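Local coordinates for neural cell adhesion molecule 1, 140 kDa isoform (Homo sapiens, PDB 2E3V), which probably mediates adhesion between cells as a membrane glycoprotein, and is represented here by its first fibronectin type III domain, at residues K40-W45 against K90-I95; E51-K56 against T79-L84; K56-K61 against V69-L74. One frame throughout, in Å; residues are numbered along the deposited sequence.

Contact 1: residues K40-W45 against K90-I95; sequences KYKAEW and KGLGEI
Glu44 and Ile95 make the nearest approach here, and they show how two strands separated by a third can still meet through the side chains on a common face. The van der Waals part consists of two small touches. In the first, a methyl meets a carboxylate oxygen: CD1 of Ile95 reaches to 3.4 Å from Glu44 OE2, the two side chains crossing at about a right angle. Ile95 can do this because its CG1 stands opposite the backbone N (chi1 -162°) and carries CD1 in over the strand 38-47. Further along, Leu92 CD1 approaches Lys42 CB at 4.4 Å, so the aliphatic root of the lysine, rather than its amino end, supplies the surface.

The polar part lies mainly with a neighbour. Glu44 runs straight beyond CG, and its OE2 forms a salt bridge with Arg83 NE on the intervening strand 79-88; the isoleucine methyl therefore packs beside an oxygen already paired with Arg83. Strand 79-88 supplies the backbone partners of Lys42 and Glu44, namely Ala85 and Arg83, while the Ile95 side chain also touches these same two residues.

With 167 Å² buried in all, this is a modest surface contact on the outer face of the four-stranded sheet, spanning one strand of the antiparallel beta sandwich that defines a fibronectin type III domain.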
ATOM      1  N   LYS A  40     -11.220  -4.908  -4.065  1.00 34.92           N
ATOM      2  CA  LYS A  40     -10.538  -3.770  -3.483  1.00 34.82           C
ATOM      3  C   LYS A  40      -9.222  -4.190  -2.846  1.00 35.01           C
ATOM      4  O   LYS A  40      -8.970  -5.378  -2.652  1.00 34.51           O
ATOM      5  CB  LYS A  40     -11.407  -3.154  -2.374  1.00 34.41           C
ATOM      6  CG  LYS A  40     -12.845  -2.806  -2.759  1.00 34.94           C
ATOM      7  CD  LYS A  40     -12.913  -1.621  -3.701  1.00 33.86           C
ATOM      8  CE  LYS A  40     -14.352  -1.351  -4.113  1.00 34.46           C
ATOM      9  NZ  LYS A  40     -14.441  -0.147  -4.981  1.00 34.44           N
ATOM     10  N   TYR A  41      -8.402  -3.196  -2.510  1.00 35.13           N
ATOM     11  CA  TYR A  41      -7.194  -3.407  -1.717  1.00 35.64           C
ATOM     12  C   TYR A  41      -7.273  -2.483  -0.522  1.00 35.35           C
ATOM     13  O   TYR A  41      -7.858  -1.401  -0.603  1.00 35.25           O
ATOM     14  CB  TYR A  41      -5.915  -3.089  -2.501  1.00 35.68           C
ATOM     15  CG  TYR A  41      -5.671  -4.030  -3.644  1.00 36.42           C
ATOM     16  CD1 TYR A  41      -5.032  -5.253  -3.433  1.00 36.00           C
ATOM     17  CD2 TYR A  41      -6.077  -3.706  -4.931  1.00 36.58           C
ATOM     18  CE1 TYR A  41      -4.811  -6.133  -4.485  1.00 37.25           C
ATOM     19  CE2 TYR A  41      -5.864  -4.578  -5.988  1.00 37.34           C
ATOM     20  CZ  TYR A  41      -5.230  -5.785  -5.753  1.00 37.40           C
ATOM     21  OH  TYR A  41      -5.011  -6.648  -6.786  1.00 37.96           O
ATOM     22  N   LYS A  42      -6.702  -2.929   0.587  1.00 35.53           N
ATOM     23  CA  LYS A  42      -6.604  -2.109   1.778  1.00 35.84           C
ATOM     24  C   LYS A  42      -5.132  -2.014   2.134  1.00 36.33           C
ATOM     25  O   LYS A  42      -4.456  -3.036   2.323  1.00 36.91           O
ATOM     26  CB  LYS A  42      -7.412  -2.698   2.931  1.00 36.23           C
ATOM     27  CG  LYS A  42      -7.460  -1.779   4.167  1.00 35.57           C
ATOM     28  CD  LYS A  42      -8.330  -2.353   5.260  1.00 37.37           C
ATOM     29  CE  LYS A  42      -8.480  -1.357   6.392  1.00 38.27           C
ATOM     30  NZ  LYS A  42      -9.347  -1.840   7.521  1.00 40.54           N
ATOM     31  N   ALA A  43      -4.633  -0.786   2.166  1.00 36.02           N
ATOM     32  CA  ALA A  43      -3.267  -0.511   2.566  1.00 35.76           C
ATOM     33  C   ALA A  43      -3.255  -0.038   4.012  1.00 35.76           C
ATOM     34  O   ALA A  43      -4.188   0.634   4.466  1.00 34.70           O
ATOM     35  CB  ALA A  43      -2.665   0.548   1.680  1.00 36.36           C
ATOM     36  N   GLU A  44      -2.205  -0.408   4.736  1.00 35.62           N
ATOM     37  CA  GLU A  44      -1.992   0.079   6.098  1.00 36.41           C
ATOM     38  C   GLU A  44      -0.553   0.547   6.194  1.00 35.52           C
ATOM     39  O   GLU A  44       0.334  -0.058   5.606  1.00 34.98           O
ATOM     40  CB  GLU A  44      -2.259  -1.017   7.132  1.00 36.31           C
ATOM     41  CG  GLU A  44      -3.719  -1.448   7.208  1.00 39.13           C
ATOM     42  CD  GLU A  44      -3.960  -2.552   8.224  1.00 39.61           C
ATOM     43  OE1 GLU A  44      -4.933  -2.448   8.995  1.00 44.80           O
ATOM     44  OE2 GLU A  44      -3.181  -3.527   8.259  1.00 44.95           O
ATOM     45  N   TRP A  45      -0.320   1.635   6.917  1.00 34.76           N
ATOM     46  CA  TRP A  45       1.033   2.154   7.075  1.00 34.30           C
ATOM     47  C   TRP A  45       1.175   2.760   8.466  1.00 34.01           C
ATOM     48  O   TRP A  45       0.186   3.119   9.108  1.00 33.68           O
ATOM     49  CB  TRP A  45       1.386   3.167   5.973  1.00 34.42           C
ATOM     50  CG  TRP A  45       0.495   4.380   5.980  1.00 34.16           C
ATOM     51  CD1 TRP A  45       0.754   5.594   6.559  1.00 35.02           C
ATOM     52  CD2 TRP A  45      -0.815   4.473   5.413  1.00 34.62           C
ATOM     53  NE1 TRP A  45      -0.318   6.440   6.374  1.00 34.83           N
ATOM     54  CE2 TRP A  45      -1.291   5.776   5.672  1.00 35.80           C
ATOM     55  CE3 TRP A  45      -1.636   3.578   4.704  1.00 35.44           C
ATOM     56  CZ2 TRP A  45      -2.554   6.211   5.249  1.00 35.47           C
ATOM     57  CZ3 TRP A  45      -2.887   4.014   4.279  1.00 35.65           C
ATOM     58  CH2 TRP A  45      -3.332   5.318   4.556  1.00 34.47           C
ATOM     59  N   LYS A  90     -15.448 -13.134  -1.205  1.00 41.25           N
ATOM     60  CA  LYS A  90     -15.376 -14.010  -0.033  1.00 41.45           C
ATOM     61  C   LYS A  90     -14.912 -13.270   1.227  1.00 41.45           C
ATOM     62  O   LYS A  90     -15.123 -13.745   2.346  1.00 41.60           O
ATOM     63  CB  LYS A  90     -14.480 -15.217  -0.320  1.00 41.60           C
ATOM     64  N   GLY A  91     -14.281 -12.113   1.040  1.00 41.38           N
ATOM     65  CA  GLY A  91     -13.833 -11.290   2.160  1.00 41.08           C
ATOM     66  C   GLY A  91     -12.420 -10.759   2.026  1.00 40.93           C
ATOM     67  O   GLY A  91     -11.758 -10.947   0.998  1.00 40.77           O
ATOM     68  N   LEU A  92     -11.968 -10.074   3.073  1.00 40.73           N
ATOM     69  CA  LEU A  92     -10.623  -9.521   3.116  1.00 40.51           C
ATOM     70  C   LEU A  92      -9.629 -10.651   3.375  1.00 40.48           C
ATOM     71  O   LEU A  92      -9.810 -11.448   4.298  1.00 40.45           O
ATOM     72  CB  LEU A  92     -10.520  -8.446   4.203  1.00 40.49           C
ATOM     73  CG  LEU A  92      -9.266  -7.568   4.287  1.00 40.31           C
ATOM     74  CD1 LEU A  92      -9.037  -6.783   3.006  1.00 38.78           C
ATOM     75  CD2 LEU A  92      -9.360  -6.623   5.485  1.00 40.48           C
ATOM     76  N   GLY A  93      -8.593 -10.720   2.546  1.00 40.23           N
ATOM     77  CA  GLY A  93      -7.572 -11.751   2.667  1.00 40.41           C
ATOM     78  C   GLY A  93      -6.509 -11.378   3.677  1.00 40.36           C
ATOM     79  O   GLY A  93      -6.577 -10.314   4.296  1.00 40.39           O
ATOM     80  N   GLU A  94      -5.524 -12.256   3.838  1.00 40.29           N
ATOM     81  CA  GLU A  94      -4.425 -12.039   4.777  1.00 40.38           C
ATOM     82  C   GLU A  94      -3.604 -10.822   4.373  1.00 40.43           C
ATOM     83  O   GLU A  94      -3.385 -10.575   3.183  1.00 40.37           O
ATOM     84  CB  GLU A  94      -3.536 -13.280   4.863  1.00 40.28           C
ATOM     85  N   ILE A  95      -3.180 -10.054   5.375  1.00 40.43           N
ATOM     86  CA  ILE A  95      -2.358  -8.872   5.160  1.00 40.61           C
ATOM     87  C   ILE A  95      -0.969  -9.311   4.678  1.00 40.07           C
ATOM     88  O   ILE A  95      -0.494 -10.386   5.042  1.00 40.28           O
ATOM     89  CB  ILE A  95      -2.290  -7.980   6.448  1.00 40.80           C
ATOM     90  CG1 ILE A  95      -1.820  -6.565   6.122  1.00 41.76           C
ATOM     91  CG2 ILE A  95      -1.453  -8.628   7.573  1.00 41.93           C
ATOM     92  CD1 ILE A  95      -2.918  -5.633   5.622  1.00 43.89           C
TER

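Contact 2: residues E51-K56 against T79-L84; sequences EVWHSK and TYAVRL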
ATOM      1  N   GLU A  51       2.190   3.347  17.131  1.00 39.42           N
ATOM      2  CA  GLU A  51       1.618   2.034  17.431  1.00 39.22           C
ATOM      3  C   GLU A  51       0.429   1.726  16.527  1.00 39.01           C
ATOM      4  O   GLU A  51       0.235   0.583  16.111  1.00 39.08           O
ATOM      5  CB  GLU A  51       1.184   1.930  18.900  1.00 39.76           C
ATOM      6  CG  GLU A  51       2.321   1.961  19.930  1.00 40.43           C
ATOM      7  CD  GLU A  51       3.292   0.788  19.814  1.00 41.74           C
ATOM      8  OE1 GLU A  51       4.417   0.900  20.348  1.00 43.34           O
ATOM      9  OE2 GLU A  51       2.944  -0.246  19.201  1.00 42.45           O
ATOM     10  N   VAL A  52      -0.350   2.755  16.210  1.00 38.59           N
ATOM     11  CA  VAL A  52      -1.549   2.595  15.398  1.00 38.54           C
ATOM     12  C   VAL A  52      -1.235   2.680  13.901  1.00 37.93           C
ATOM     13  O   VAL A  52      -0.462   3.535  13.454  1.00 38.09           O
ATOM     14  CB  VAL A  52      -2.645   3.621  15.796  1.00 38.24           C
ATOM     15  CG1 VAL A  52      -3.916   3.436  14.956  1.00 39.02           C
ATOM     16  CG2 VAL A  52      -2.982   3.500  17.281  1.00 39.47           C
ATOM     17  N   TRP A  53      -1.825   1.768  13.139  1.00 37.62           N
ATOM     18  CA  TRP A  53      -1.699   1.768  11.693  1.00 36.85           C
ATOM     19  C   TRP A  53      -2.787   2.637  11.074  1.00 36.71           C
ATOM     20  O   TRP A  53      -3.956   2.546  11.458  1.00 36.57           O
ATOM     21  CB  TRP A  53      -1.847   0.345  11.144  1.00 37.05           C
ATOM     22  CG  TRP A  53      -0.754  -0.571  11.544  1.00 36.36           C
ATOM     23  CD1 TRP A  53      -0.617  -1.209  12.740  1.00 37.05           C
ATOM     24  CD2 TRP A  53       0.355  -0.975  10.741  1.00 36.68           C
ATOM     25  NE1 TRP A  53       0.521  -1.974  12.738  1.00 36.65           N
ATOM     26  CE2 TRP A  53       1.137  -1.851  11.523  1.00 36.41           C
ATOM     27  CE3 TRP A  53       0.773  -0.674   9.437  1.00 35.82           C
ATOM     28  CZ2 TRP A  53       2.310  -2.442  11.045  1.00 37.16           C
ATOM     29  CZ3 TRP A  53       1.942  -1.260   8.960  1.00 37.08           C
ATOM     30  CH2 TRP A  53       2.697  -2.135   9.767  1.00 36.45           C
ATOM     31  N   HIS A  54      -2.404   3.475  10.119  1.00 36.32           N
ATOM     32  CA  HIS A  54      -3.380   4.201   9.325  1.00 36.30           C
ATOM     33  C   HIS A  54      -3.779   3.236   8.206  1.00 35.99           C
ATOM     34  O   HIS A  54      -3.055   2.283   7.924  1.00 35.51           O
ATOM     35  CB  HIS A  54      -2.782   5.477   8.735  1.00 36.72           C
ATOM     36  CG  HIS A  54      -2.373   6.494   9.757  1.00 38.98           C
ATOM     37  ND1 HIS A  54      -3.280   7.140  10.567  1.00 42.15           N
ATOM     38  CD2 HIS A  54      -1.158   6.999  10.075  1.00 41.46           C
ATOM     39  CE1 HIS A  54      -2.641   7.982  11.361  1.00 44.04           C
ATOM     40  NE2 HIS A  54      -1.351   7.921  11.078  1.00 44.17           N
ATOM     41  N   SER A  55      -4.924   3.463   7.575  1.00 35.13           N
ATOM     42  CA  SER A  55      -5.347   2.590   6.482  1.00 34.94           C
ATOM     43  C   SER A  55      -6.125   3.375   5.450  1.00 34.61           C
ATOM     44  O   SER A  55      -6.661   4.435   5.742  1.00 33.85           O
ATOM     45  CB  SER A  55      -6.234   1.467   7.003  1.00 34.78           C
ATOM     46  OG  SER A  55      -7.430   2.012   7.513  1.00 35.60           O
ATOM     47  N   LYS A  56      -6.189   2.836   4.244  1.00 34.32           N
ATOM     48  CA  LYS A  56      -6.972   3.448   3.186  1.00 34.20           C
ATOM     49  C   LYS A  56      -7.380   2.343   2.223  1.00 33.94           C
ATOM     50  O   LYS A  56      -6.640   1.367   2.027  1.00 34.12           O
ATOM     51  CB  LYS A  56      -6.172   4.537   2.463  1.00 34.16           C
ATOM     52  CG  LYS A  56      -6.952   5.251   1.373  1.00 34.57           C
ATOM     53  CD  LYS A  56      -6.209   6.457   0.847  1.00 36.10           C
ATOM     54  CE  LYS A  56      -7.033   7.160  -0.203  1.00 36.97           C
ATOM     55  NZ  LYS A  56      -6.442   8.473  -0.580  1.00 38.34           N
ATOM     56  N   THR A  79      10.339   7.423   8.309  1.00 34.11           N
ATOM     57  CA  THR A  79      10.297   6.010   7.940  1.00 34.17           C
ATOM     58  C   THR A  79       8.947   5.398   8.304  1.00 34.09           C
ATOM     59  O   THR A  79       8.451   5.592   9.412  1.00 34.20           O
ATOM     60  CB  THR A  79      11.472   5.220   8.554  1.00 34.34           C
ATOM     61  OG1 THR A  79      12.705   5.778   8.083  1.00 34.50           O
ATOM     62  CG2 THR A  79      11.417   3.746   8.154  1.00 34.62           C
ATOM     63  N   TYR A  80       8.355   4.696   7.338  1.00 33.85           N
ATOM     64  CA  TYR A  80       7.067   4.028   7.488  1.00 33.90           C
ATOM     65  C   TYR A  80       7.143   2.548   7.156  1.00 33.90           C
ATOM     66  O   TYR A  80       7.891   2.141   6.271  1.00 33.47           O
ATOM     67  CB  TYR A  80       6.030   4.629   6.532  1.00 33.74           C
ATOM     68  CG  TYR A  80       5.635   6.040   6.851  1.00 33.77           C
ATOM     69  CD1 TYR A  80       4.538   6.303   7.667  1.00 33.02           C
ATOM     70  CD2 TYR A  80       6.362   7.115   6.346  1.00 33.58           C
ATOM     71  CE1 TYR A  80       4.179   7.608   7.979  1.00 33.82           C
ATOM     72  CE2 TYR A  80       6.007   8.422   6.643  1.00 33.65           C
ATOM     73  CZ  TYR A  80       4.912   8.661   7.459  1.00 33.32           C
ATOM     74  OH  TYR A  80       4.565   9.951   7.768  1.00 34.62           O
ATOM     75  N   ALA A  81       6.360   1.756   7.879  1.00 33.68           N
ATOM     76  CA  ALA A  81       6.109   0.382   7.505  1.00 33.80           C
ATOM     77  C   ALA A  81       4.861   0.461   6.658  1.00 34.13           C
ATOM     78  O   ALA A  81       4.018   1.334   6.873  1.00 33.86           O
ATOM     79  CB  ALA A  81       5.837  -0.471   8.743  1.00 33.74           C
ATOM     80  N   VAL A  82       4.742  -0.422   5.676  1.00 34.16           N
ATOM     81  CA  VAL A  82       3.545  -0.452   4.856  1.00 34.73           C
ATOM     82  C   VAL A  82       3.195  -1.899   4.536  1.00 35.12           C
ATOM     83  O   VAL A  82       4.084  -2.742   4.342  1.00 34.80           O
ATOM     84  CB  VAL A  82       3.677   0.419   3.565  1.00 34.55           C
ATOM     85  CG1 VAL A  82       4.846  -0.037   2.691  1.00 34.83           C
ATOM     86  CG2 VAL A  82       2.367   0.427   2.766  1.00 35.73           C
ATOM     87  N   ARG A  83       1.901  -2.185   4.523  1.00 34.99           N
ATOM     88  CA  ARG A  83       1.418  -3.515   4.175  1.00 35.45           C
ATOM     89  C   ARG A  83       0.087  -3.392   3.450  1.00 35.69           C
ATOM     90  O   ARG A  83      -0.572  -2.338   3.506  1.00 35.23           O
ATOM     91  CB  ARG A  83       1.285  -4.395   5.418  1.00 35.16           C
ATOM     92  CG  ARG A  83       0.408  -3.802   6.503  1.00 35.70           C
ATOM     93  CD  ARG A  83       0.542  -4.596   7.787  1.00 37.03           C
ATOM     94  NE  ARG A  83      -0.439  -4.187   8.785  1.00 36.79           N
ATOM     95  CZ  ARG A  83      -0.470  -4.636  10.038  1.00 37.48           C
ATOM     96  NH1 ARG A  83       0.427  -5.521  10.455  1.00 37.11           N
ATOM     97  NH2 ARG A  83      -1.408  -4.200  10.875  1.00 36.72           N
ATOM     98  N   LEU A  84      -0.299  -4.471   2.778  1.00 35.75           N
ATOM     99  CA  LEU A  84      -1.465  -4.478   1.908  1.00 37.37           C
ATOM    100  C   LEU A  84      -2.252  -5.762   2.025  1.00 37.17           C
ATOM    101  O   LEU A  84      -1.682  -6.820   2.230  1.00 37.22           O
ATOM    102  CB  LEU A  84      -1.000  -4.375   0.454  1.00 37.84           C
ATOM    103  CG  LEU A  84      -0.895  -3.106  -0.369  1.00 43.05           C
ATOM    104  CD1 LEU A  84      -0.496  -1.861   0.411  1.00 45.17           C
ATOM    105  CD2 LEU A  84       0.091  -3.393  -1.471  1.00 44.48           C
TER
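The backbones stay well apart, Trp53 and Val82 being the nearest pair with 8.9 Å between their CA atoms, since strand 38-47 runs between strands 54-59 and 79-88 in the sheet. Side chains bridge the gap. Trp53 turns its indole toward strand 79-88, and the guanidinium of Arg83 lies flat on one face of it, the planes only 6° apart. This is a cation-pi stack: Arg83 CZ sits 3.7 Å from the centroid of the six-membered ring of Trp53, 17° off the normal. The aliphatic arm joins in, Arg83 CD making a CH-pi contact 4.0 Å from the same centroid. To get there, Arg83 sets out with CG between the backbone N and the carbonyl carbon (chi1 55°) and then runs extended to NE. Trp53 NE1 and Arg83 NH2 come within 3.5 Å, but both are donors and meet through stacking alone.

Ala81 CB packs obliquely against Trp53 CH2 at 3.7 Å. The bond from Arg83 NE to Glu44 on the middle strand helps fix the guanidinium's rotation, and Trp53 also touches Arg46 there. Here the stack forms cross-strand packing on the outer face of the four-stranded sheet of a fibronectin type III beta sandwich.

Contact 3: residues K56-K61 against V69-L74; sequences KWYDAK and VTIVGL
One face of the Tyr58 ring is covered by Val69, whose CB stands 3.5 Å from the ring centroid and just 3° off the normal, a nearly ideal CH-pi placement. Its CG1 branch leans toward the root of the ring, 3.4 Å from Tyr58 CG. At the edge, close to the ring plane, lies the carbonyl oxygen of Thr70. There the phenol ends in a hydrogen bond, Tyr58 OH donating to Thr70 O over 2.7 Å; the donor stands 54° out of the carbonyl plane. Ring face and hydroxyl thus hold successive residues of the same strand.

The same carbonyl has a second partner: a water donates to Thr70 O and accepts from Lys56 NZ at 2.9 Å. Lys56 reaches this water on a fully extended chain, its NZ also passing 4.3 Å from Val72 CG2.

The strand segments 56-59 and 69-71 run roughly antiparallel, their directions 152° apart and their axes 8.5 Å distant at closest approach. They belong to different sheets: Tyr58 also touches Ala43 within its own, while Val69 packs on Val25 within its own and on Leu84 across the interface. Joining two facing sheets at one margin by an aromatic side chain that ends on a strand carbonyl, the contact helps close the fibronectin type III beta sandwich.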
ATOM      1  N   LYS A  56      -6.189   2.836   4.244  1.00 34.32           N
ATOM      2  CA  LYS A  56      -6.972   3.448   3.186  1.00 34.20           C
ATOM      3  C   LYS A  56      -7.380   2.343   2.223  1.00 33.94           C
ATOM      4  O   LYS A  56      -6.640   1.367   2.027  1.00 34.12           O
ATOM      5  CB  LYS A  56      -6.172   4.537   2.463  1.00 34.16           C
ATOM      6  CG  LYS A  56      -6.952   5.251   1.373  1.00 34.57           C
ATOM      7  CD  LYS A  56      -6.209   6.457   0.847  1.00 36.10           C
ATOM      8  CE  LYS A  56      -7.033   7.160  -0.203  1.00 36.97           C
ATOM      9  NZ  LYS A  56      -6.442   8.473  -0.580  1.00 38.34           N
ATOM     10  N   TRP A  57      -8.575   2.482   1.660  1.00 33.73           N
ATOM     11  CA  TRP A  57      -9.073   1.522   0.683  1.00 33.62           C
ATOM     12  C   TRP A  57      -8.841   2.027  -0.734  1.00 33.15           C
ATOM     13  O   TRP A  57      -8.848   3.242  -0.990  1.00 32.34           O
ATOM     14  CB  TRP A  57     -10.563   1.281   0.907  1.00 33.89           C
ATOM     15  CG  TRP A  57     -10.866   0.453   2.106  1.00 34.34           C
ATOM     16  CD1 TRP A  57     -11.048   0.894   3.390  1.00 35.18           C
ATOM     17  CD2 TRP A  57     -11.044  -0.965   2.137  1.00 34.45           C
ATOM     18  NE1 TRP A  57     -11.330  -0.169   4.220  1.00 34.68           N
ATOM     19  CE2 TRP A  57     -11.333  -1.321   3.476  1.00 35.35           C
ATOM     20  CE3 TRP A  57     -10.983  -1.978   1.158  1.00 34.80           C
ATOM     21  CZ2 TRP A  57     -11.565  -2.647   3.866  1.00 34.47           C
ATOM     22  CZ3 TRP A  57     -11.217  -3.290   1.548  1.00 34.86           C
ATOM     23  CH2 TRP A  57     -11.508  -3.611   2.891  1.00 34.77           C
ATOM     24  N   TYR A  58      -8.692   1.079  -1.655  1.00 32.75           N
ATOM     25  CA  TYR A  58      -8.400   1.369  -3.045  1.00 33.22           C
ATOM     26  C   TYR A  58      -9.177   0.418  -3.931  1.00 33.74           C
ATOM     27  O   TYR A  58      -9.263  -0.772  -3.641  1.00 32.95           O
ATOM     28  CB  TYR A  58      -6.901   1.156  -3.328  1.00 33.36           C
ATOM     29  CG  TYR A  58      -6.003   2.043  -2.505  1.00 33.67           C
ATOM     30  CD1 TYR A  58      -5.607   3.296  -2.985  1.00 34.10           C
ATOM     31  CD2 TYR A  58      -5.576   1.649  -1.237  1.00 34.97           C
ATOM     32  CE1 TYR A  58      -4.795   4.117  -2.229  1.00 35.80           C
ATOM     33  CE2 TYR A  58      -4.776   2.471  -0.464  1.00 34.45           C
ATOM     34  CZ  TYR A  58      -4.384   3.703  -0.967  1.00 33.88           C
ATOM     35  OH  TYR A  58      -3.573   4.518  -0.212  1.00 34.59           O
ATOM     36  N   ASP A  59      -9.735   0.956  -5.009  1.00 33.97           N
ATOM     37  CA  ASP A  59     -10.458   0.154  -5.960  1.00 35.18           C
ATOM     38  C   ASP A  59      -9.468  -0.748  -6.691  1.00 35.25           C
ATOM     39  O   ASP A  59      -8.396  -0.288  -7.100  1.00 35.47           O
ATOM     40  CB  ASP A  59     -11.189   1.031  -6.962  1.00 35.03           C
ATOM     41  CG  ASP A  59     -11.986   0.215  -7.943  1.00 36.68           C
ATOM     42  OD1 ASP A  59     -12.953  -0.455  -7.509  1.00 38.35           O
ATOM     43  OD2 ASP A  59     -11.632   0.237  -9.140  1.00 36.33           O
ATOM     44  N   ALA A  60      -9.816  -2.025  -6.838  1.00 35.80           N
ATOM     45  CA  ALA A  60      -8.909  -2.982  -7.491  1.00 36.41           C
ATOM     46  C   ALA A  60      -8.718  -2.684  -8.973  1.00 37.05           C
ATOM     47  O   ALA A  60      -7.606  -2.778  -9.481  1.00 37.06           O
ATOM     48  CB  ALA A  60      -9.377  -4.423  -7.302  1.00 36.45           C
ATOM     49  N   LYS A  61      -9.793  -2.326  -9.665  1.00 37.53           N
ATOM     50  CA  LYS A  61      -9.700  -2.070 -11.106  1.00 38.17           C
ATOM     51  C   LYS A  61      -8.685  -0.954 -11.357  1.00 37.98           C
ATOM     52  O   LYS A  61      -7.785  -1.089 -12.180  1.00 37.75           O
ATOM     53  CB  LYS A  61     -11.071  -1.703 -11.689  1.00 38.57           C
ATOM     54  CG  LYS A  61     -11.152  -1.824 -13.191  1.00 41.55           C
ATOM     55  CD  LYS A  61     -12.421  -1.190 -13.733  1.00 45.07           C
ATOM     56  CE  LYS A  61     -12.818  -1.815 -15.061  1.00 47.37           C
ATOM     57  NZ  LYS A  61     -11.681  -1.928 -16.019  1.00 49.87           N
ATOM     58  N   VAL A  69      -0.859   1.363  -5.344  1.00 36.58           N
ATOM     59  CA  VAL A  69      -1.672   2.230  -4.491  1.00 37.08           C
ATOM     60  C   VAL A  69      -0.786   3.386  -4.019  1.00 37.13           C
ATOM     61  O   VAL A  69       0.406   3.213  -3.784  1.00 37.43           O
ATOM     62  CB  VAL A  69      -2.339   1.475  -3.296  1.00 36.66           C
ATOM     63  CG1 VAL A  69      -3.315   0.418  -3.822  1.00 36.40           C
ATOM     64  CG2 VAL A  69      -1.308   0.862  -2.361  1.00 37.74           C
ATOM     65  N   THR A  70      -1.365   4.570  -3.907  1.00 36.79           N
ATOM     66  CA  THR A  70      -0.612   5.718  -3.461  1.00 36.75           C
ATOM     67  C   THR A  70      -1.095   6.100  -2.076  1.00 36.44           C
ATOM     68  O   THR A  70      -2.290   6.277  -1.847  1.00 36.33           O
ATOM     69  CB  THR A  70      -0.761   6.911  -4.413  1.00 37.32           C
ATOM     70  OG1 THR A  70      -0.294   6.527  -5.707  1.00 38.64           O
ATOM     71  CG2 THR A  70       0.054   8.123  -3.915  1.00 37.22           C
ATOM     72  N   ILE A  71      -0.148   6.193  -1.160  1.00 35.97           N
ATOM     73  CA  ILE A  71      -0.423   6.623   0.198  1.00 36.09           C
ATOM     74  C   ILE A  71      -0.086   8.099   0.256  1.00 35.94           C
ATOM     75  O   ILE A  71       0.951   8.524  -0.255  1.00 35.75           O
ATOM     76  CB  ILE A  71       0.420   5.851   1.214  1.00 36.24           C
ATOM     77  CG1 ILE A  71       0.112   4.353   1.121  1.00 37.10           C
ATOM     78  CG2 ILE A  71       0.172   6.406   2.627  1.00 36.55           C
ATOM     79  CD1 ILE A  71       1.121   3.489   1.812  1.00 38.04           C
ATOM     80  N   VAL A  72      -0.975   8.880   0.861  1.00 35.98           N
ATOM     81  CA  VAL A  72      -0.798  10.327   0.937  1.00 35.93           C
ATOM     82  C   VAL A  72      -0.868  10.809   2.386  1.00 35.86           C
ATOM     83  O   VAL A  72      -1.192  10.035   3.283  1.00 35.73           O
ATOM     84  CB  VAL A  72      -1.839  11.085   0.056  1.00 36.08           C
ATOM     85  CG1 VAL A  72      -1.821  10.545  -1.387  1.00 36.69           C
ATOM     86  CG2 VAL A  72      -3.244  10.995   0.656  1.00 36.05           C
ATOM     87  N   GLY A  73      -0.530  12.073   2.601  1.00 35.68           N
ATOM     88  CA  GLY A  73      -0.610  12.688   3.931  1.00 36.03           C
ATOM     89  C   GLY A  73       0.491  12.231   4.857  1.00 36.11           C
ATOM     90  O   GLY A  73       0.318  12.214   6.081  1.00 36.03           O
ATOM     91  N   LEU A  74       1.627  11.865   4.267  1.00 35.17           N
ATOM     92  CA  LEU A  74       2.787  11.420   5.029  1.00 35.21           C
ATOM     93  C   LEU A  74       3.679  12.586   5.444  1.00 35.16           C
ATOM     94  O   LEU A  74       3.575  13.683   4.897  1.00 34.92           O
ATOM     95  CB  LEU A  74       3.598  10.424   4.208  1.00 34.84           C
ATOM     96  CG  LEU A  74       2.826   9.205   3.705  1.00 35.47           C
ATOM     97  CD1 LEU A  74       3.732   8.349   2.839  1.00 34.58           C
ATOM     98  CD2 LEU A  74       2.255   8.409   4.876  1.00 35.95           C
TER
HETATM   99  O   HOH W   1      -4.266   7.979  -2.501  1.00 34.49           O

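Overall arrangement
Along the chain, contact 1 spans the widest interval, contact 2 falls within it and contact 3 within contact 2, so progressively shorter loops are closed. Their centres are each about 12 Å apart. Contacts 1 and 2 link next-but-one strands of the four-stranded sheet 54-59, 38-47, 79-88, 91-102, and a probable hydrogen bond of 2.8 Å from His54 N to Trp45 O ties them. Contact 3 leaves that sheet for strand 68-71 of the other; it shares Lys56 with contact 2, and Ile71 CD1 meets Val82 CG2 at 3.4 Å in the interior. Together they illustrate how one compact extracellular-type module combines packing across a sheet with packing between sheets.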